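Local atomic coordinates of ABC transporter (Caldanaerobius, PDB entry 4G68), a protein that probably binds xylan-derived oligosaccharides outside the cell and delivers them to an ABC transporter, as an extracellular solute-binding protein. Residues F106-P109 with F110-G114; S329-K332 with D333-V336. All blocks are in the same frame, centred on the assembly; numbering follows the deposited sequence.

Contact 1 (F106-P109 with F110-G114); sequences FSQP and FVEAG
Phe106 and Phe110 meet beside the short helix 108-112, which closes in a Schellman motif at Gly114. The pair is an offset T-shaped stack: the edge of Phe110 is turned toward the face of Phe106, with centroids 5.6 Å apart and planes at 87°. The closest approach is Phe106 CE2 to Phe110 CE2, 3.8 Å. With chi1 at 179°, the Phe106 ring stands trans to the chain nitrogen, and its CE2 reaches the Phe110 ring. The carbonyl oxygen Phe106 O sits over one face of the Phe110 ring, toward its rim. Ser107 CB packs against Phe110 CD2 at 3.9 Å. Cutting Phe110 back to an alanine would probably leave the Phe106 face without its edge partner and open a gap beside Ser107 CB.

On the outer side, Gln108 NE2 makes a weak hydrogen bond to Glu112 OE2, 3.0 Å long and bent to 132°. The amide and carboxylate planes are nearly perpendicular.

The backbone holds these groups in place. Val111 N, Glu112 N and Ala113 N hydrogen-bond to the carbonyls of Ser107, Gln108 and Pro109. Further out, Ser107 OG hydrogen-bonds with Trp102 O and Thr101 OG1, which ties the turn to strand 98-102. The Trp102 ring also meets Phe106 edge-to-face, and Ile90 and Lys87 of helix 79-91 pack on Phe110. At the far end Gly114 takes a positive phi, and its N hydrogen-bonds to Val111 O at 3.1 Å.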
loop_
_atom_site.group_PDB
_atom_site.type_symbol
_atom_site.label_atom_id
_atom_site.label_comp_id
_atom_site.label_asym_id
_atom_site.label_seq_id
_atom_site.Cartn_x
_atom_site.Cartn_y
_atom_site.Cartn_z
ATOM N N PHE C 106 0.871 2.467 -12.180
ATOM C CA PHE C 106 1.960 3.414 -11.866
ATOM C C PHE C 106 3.139 3.185 -12.777
ATOM O O PHE C 106 3.821 4.122 -13.176
ATOM C CB PHE C 106 2.423 3.193 -10.445
ATOM C CG PHE C 106 3.560 4.096 -10.002
ATOM C CD1 PHE C 106 3.284 5.341 -9.416
ATOM C CD2 PHE C 106 4.903 3.678 -10.085
ATOM C CE1 PHE C 106 4.328 6.179 -8.976
ATOM C CE2 PHE C 106 5.934 4.501 -9.614
ATOM C CZ PHE C 106 5.646 5.740 -9.052
ATOM N N SER C 107 3.445 1.920 -13.056
ATOM C CA SER C 107 4.629 1.648 -13.875
ATOM C C SER C 107 4.306 1.524 -15.381
ATOM O O SER C 107 5.216 1.355 -16.224
ATOM C CB SER C 107 5.384 0.422 -13.353
ATOM O OG SER C 107 5.664 0.545 -11.966
ATOM N N GLN C 108 3.016 1.580 -15.723
ATOM C CA GLN C 108 2.635 1.328 -17.126
ATOM C C GLN C 108 3.338 2.331 -18.084
ATOM O O GLN C 108 3.896 1.897 -19.085
ATOM C CB GLN C 108 1.112 1.316 -17.326
ATOM C CG GLN C 108 0.688 0.705 -18.660
ATOM C CD GLN C 108 -0.813 0.829 -18.959
ATOM O OE1 GLN C 108 -1.616 1.224 -18.105
ATOM N NE2 GLN C 108 -1.192 0.486 -20.188
ATOM N N PRO C 109 3.324 3.645 -17.746
ATOM C CA PRO C 109 4.015 4.678 -18.547
ATOM C C PRO C 109 5.484 4.390 -18.811
ATOM O O PRO C 109 5.942 4.576 -19.963
ATOM C CB PRO C 109 3.911 5.941 -17.672
ATOM C CG PRO C 109 2.660 5.738 -16.879
ATOM C CD PRO C 109 2.591 4.261 -16.610
ATOM N N PHE C 110 6.219 3.981 -17.768
ATOM C CA PHE C 110 7.656 3.613 -17.909
ATOM C C PHE C 110 7.831 2.471 -18.915
ATOM O O PHE C 110 8.774 2.436 -19.710
ATOM C CB PHE C 110 8.270 3.119 -16.589
ATOM C CG PHE C 110 7.924 3.947 -15.365
ATOM C CD1 PHE C 110 7.671 5.321 -15.452
ATOM C CD2 PHE C 110 7.932 3.345 -14.095
ATOM C CE1 PHE C 110 7.361 6.066 -14.304
ATOM C CE2 PHE C 110 7.630 4.079 -12.944
ATOM C CZ PHE C 110 7.352 5.447 -13.050
ATOM N N VAL C 111 6.928 1.503 -18.830
ATOM C CA VAL C 111 7.023 0.314 -19.641
ATOM C C VAL C 111 6.723 0.706 -21.061
ATOM O O VAL C 111 7.508 0.379 -21.941
ATOM C CB VAL C 111 6.096 -0.843 -19.152
ATOM C CG1 VAL C 111 6.133 -1.976 -20.159
ATOM C CG2 VAL C 111 6.581 -1.304 -17.776
ATOM N N GLU C 112 5.621 1.439 -21.268
ATOM C CA GLU C 112 5.224 1.864 -22.622
ATOM C C GLU C 112 6.224 2.802 -23.297
ATOM O O GLU C 112 6.377 2.789 -24.521
ATOM C CB GLU C 112 3.837 2.500 -22.598
ATOM C CG GLU C 112 2.751 1.474 -22.293
ATOM C CD GLU C 112 1.358 1.983 -22.629
ATOM O OE1 GLU C 112 1.211 3.218 -22.880
ATOM O OE2 GLU C 112 0.413 1.143 -22.667
ATOM N N ALA C 113 6.918 3.600 -22.500
ATOM C CA ALA C 113 7.946 4.502 -23.028
ATOM C C ALA C 113 9.263 3.808 -23.382
ATOM O O ALA C 113 10.208 4.492 -23.756
ATOM C CB ALA C 113 8.222 5.636 -22.045
ATOM N N GLY C 114 9.343 2.488 -23.233
ATOM C CA GLY C 114 10.577 1.712 -23.565
ATOM C C GLY C 114 11.706 1.887 -22.551
ATOM O O GLY C 114 12.904 1.734 -22.876
#

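Contact 2 (S329-K332 with D333-V336); sequences SKYK and DEAV
Ala335 CB packs tightly against the backbone of Tyr331, 3.2 Å from Tyr331 O. The same oxygen accepts a hydrogen bond from Ala335 N at 2.8 Å, so one carbonyl meets both the amide and the methyl of Ala335. Lys332 O is used in a similar way. It takes the hydrogen bond from Val336 N, and Val336 CG2 rests 3.3 Å from it. Ala335 and Val336 are buried, and both also touch Val325 of strand 317-325.

Here the chain leaves a loop and enters helix 332-353, with Tyr331 at the N-cap position. Before it, Ser329 OG accepts from Tyr331 N at 3.3 Å, forming an ST turn. Ser329 OG also hydrogen-bonds with Asp97 OD1. Lys332 folds back over this turn. Its chain runs extended and then bends at the end (chi4 60°), which brings NZ to Ser329 O at 2.8 Å, with a C=O...N angle of 169°.

The other side is more open to solvent: Asp333 is exposed, Glu334 and Tyr331 partly so. Glu334 bends at chi2 (87°), which swings its carboxylate back alongside Tyr331. There Glu334 OE1 lies 3.2 Å from Tyr331 CB; it and Tyr331 O are both acceptors and do not bond. The Tyr331 ring extends away from residues 333-336, where the side chain touches Ile39 and Leu41, with Lys330 CB over the centre of one face. Asp333 OD1 hydrogen-bonds with Tyr122 OH.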
loop_
_atom_site.group_PDB
_atom_site.type_symbol
_atom_site.label_atom_id
_atom_site.label_comp_id
_atom_site.label_asym_id
_atom_site.label_seq_id
_atom_site.Cartn_x
_atom_site.Cartn_y
_atom_site.Cartn_z
ATOM N N SER C 329 20.440 0.232 -18.592
ATOM C CA SER C 329 21.528 -0.257 -17.755
ATOM C C SER C 329 22.643 -0.759 -18.697
ATOM O O SER C 329 22.383 -1.331 -19.772
ATOM C CB SER C 329 21.097 -1.365 -16.766
ATOM O OG SER C 329 22.199 -1.715 -15.903
ATOM N N LYS C 330 23.876 -0.485 -18.303
ATOM C CA LYS C 330 25.037 -1.012 -19.015
ATOM C C LYS C 330 25.245 -2.509 -18.678
ATOM O O LYS C 330 25.759 -3.290 -19.487
ATOM C CB LYS C 330 26.257 -0.212 -18.587
ATOM C CG LYS C 330 26.096 1.283 -18.726
ATOM C CD LYS C 330 26.318 1.714 -20.159
ATOM C CE LYS C 330 26.627 3.201 -20.274
ATOM N NZ LYS C 330 27.968 3.559 -19.721
ATOM N N TYR C 331 24.818 -2.906 -17.481
ATOM C CA TYR C 331 25.066 -4.261 -16.978
ATOM C C TYR C 331 23.764 -4.996 -16.722
ATOM O O TYR C 331 23.412 -5.305 -15.540
ATOM C CB TYR C 331 25.865 -4.181 -15.693
ATOM C CG TYR C 331 26.873 -3.077 -15.726
ATOM C CD1 TYR C 331 28.047 -3.204 -16.462
ATOM C CD2 TYR C 331 26.657 -1.904 -15.013
ATOM C CE1 TYR C 331 28.974 -2.177 -16.497
ATOM C CE2 TYR C 331 27.575 -0.871 -15.043
ATOM C CZ TYR C 331 28.732 -1.016 -15.774
ATOM O OH TYR C 331 29.647 0.032 -15.775
ATOM N N LYS C 332 23.064 -5.271 -17.823
ATOM C CA LYS C 332 21.716 -5.857 -17.777
ATOM C C LYS C 332 21.673 -7.235 -17.129
ATOM O O LYS C 332 20.819 -7.479 -16.247
ATOM C CB LYS C 332 21.122 -5.956 -19.179
ATOM C CG LYS C 332 20.796 -4.628 -19.811
ATOM C CD LYS C 332 20.353 -4.845 -21.255
ATOM C CE LYS C 332 20.092 -3.515 -21.958
ATOM N NZ LYS C 332 21.298 -2.648 -22.012
ATOM N N ASP C 333 22.574 -8.129 -17.553
ATOM C CA ASP C 333 22.629 -9.485 -16.995
ATOM C C ASP C 333 22.878 -9.397 -15.451
ATOM O O ASP C 333 22.239 -10.082 -14.649
ATOM C CB ASP C 333 23.736 -10.331 -17.686
ATOM C CG ASP C 333 23.313 -10.946 -19.082
ATOM O OD1 ASP C 333 22.204 -10.614 -19.586
ATOM O OD2 ASP C 333 24.126 -11.803 -19.670
ATOM N N GLU C 334 23.803 -8.540 -15.045
ATOM C CA GLU C 334 24.177 -8.413 -13.616
ATOM C C GLU C 334 23.050 -7.762 -12.790
ATOM O O GLU C 334 22.753 -8.213 -11.660
ATOM C CB GLU C 334 25.478 -7.611 -13.493
ATOM C CG GLU C 334 26.642 -8.292 -14.244
ATOM C CD GLU C 334 26.803 -7.939 -15.764
ATOM O OE1 GLU C 334 25.972 -7.276 -16.424
ATOM O OE2 GLU C 334 27.840 -8.362 -16.331
ATOM N N ALA C 335 22.446 -6.714 -13.365
ATOM C CA ALA C 335 21.285 -6.024 -12.765
ATOM C C ALA C 335 20.045 -6.914 -12.511
ATOM O O ALA C 335 19.374 -6.784 -11.450
ATOM C CB ALA C 335 20.901 -4.801 -13.589
ATOM N N VAL C 336 19.738 -7.814 -13.454
ATOM C CA VAL C 336 18.641 -8.795 -13.260
ATOM C C VAL C 336 19.029 -9.796 -12.161
ATOM O O VAL C 336 18.168 -10.163 -11.364
ATOM C CB VAL C 336 18.268 -9.543 -14.581
ATOM C CG1 VAL C 336 17.180 -10.616 -14.334
ATOM C CG2 VAL C 336 17.761 -8.571 -15.623
#

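Contact 1 and contact 2 both lie at helix ends, but of different kinds. Contact 1 takes in all of the short helix 108-112 and its C-terminal end. Contact 2 is the N-terminal start of the long helix 332-353. Their centres are 19 Å apart and their nearest atoms about 9 Å, so they do not touch. Both are on the same side of the chain's centre. The mixed beta sheet connects them: strand 98-102, which leads into contact 1, pairs antiparallel with strand 317-325, which leads into contact 2. The segment after contact 1 also comes near both, since Val116 packs on Phe110 and Val111, while Leu117 touches Lys332.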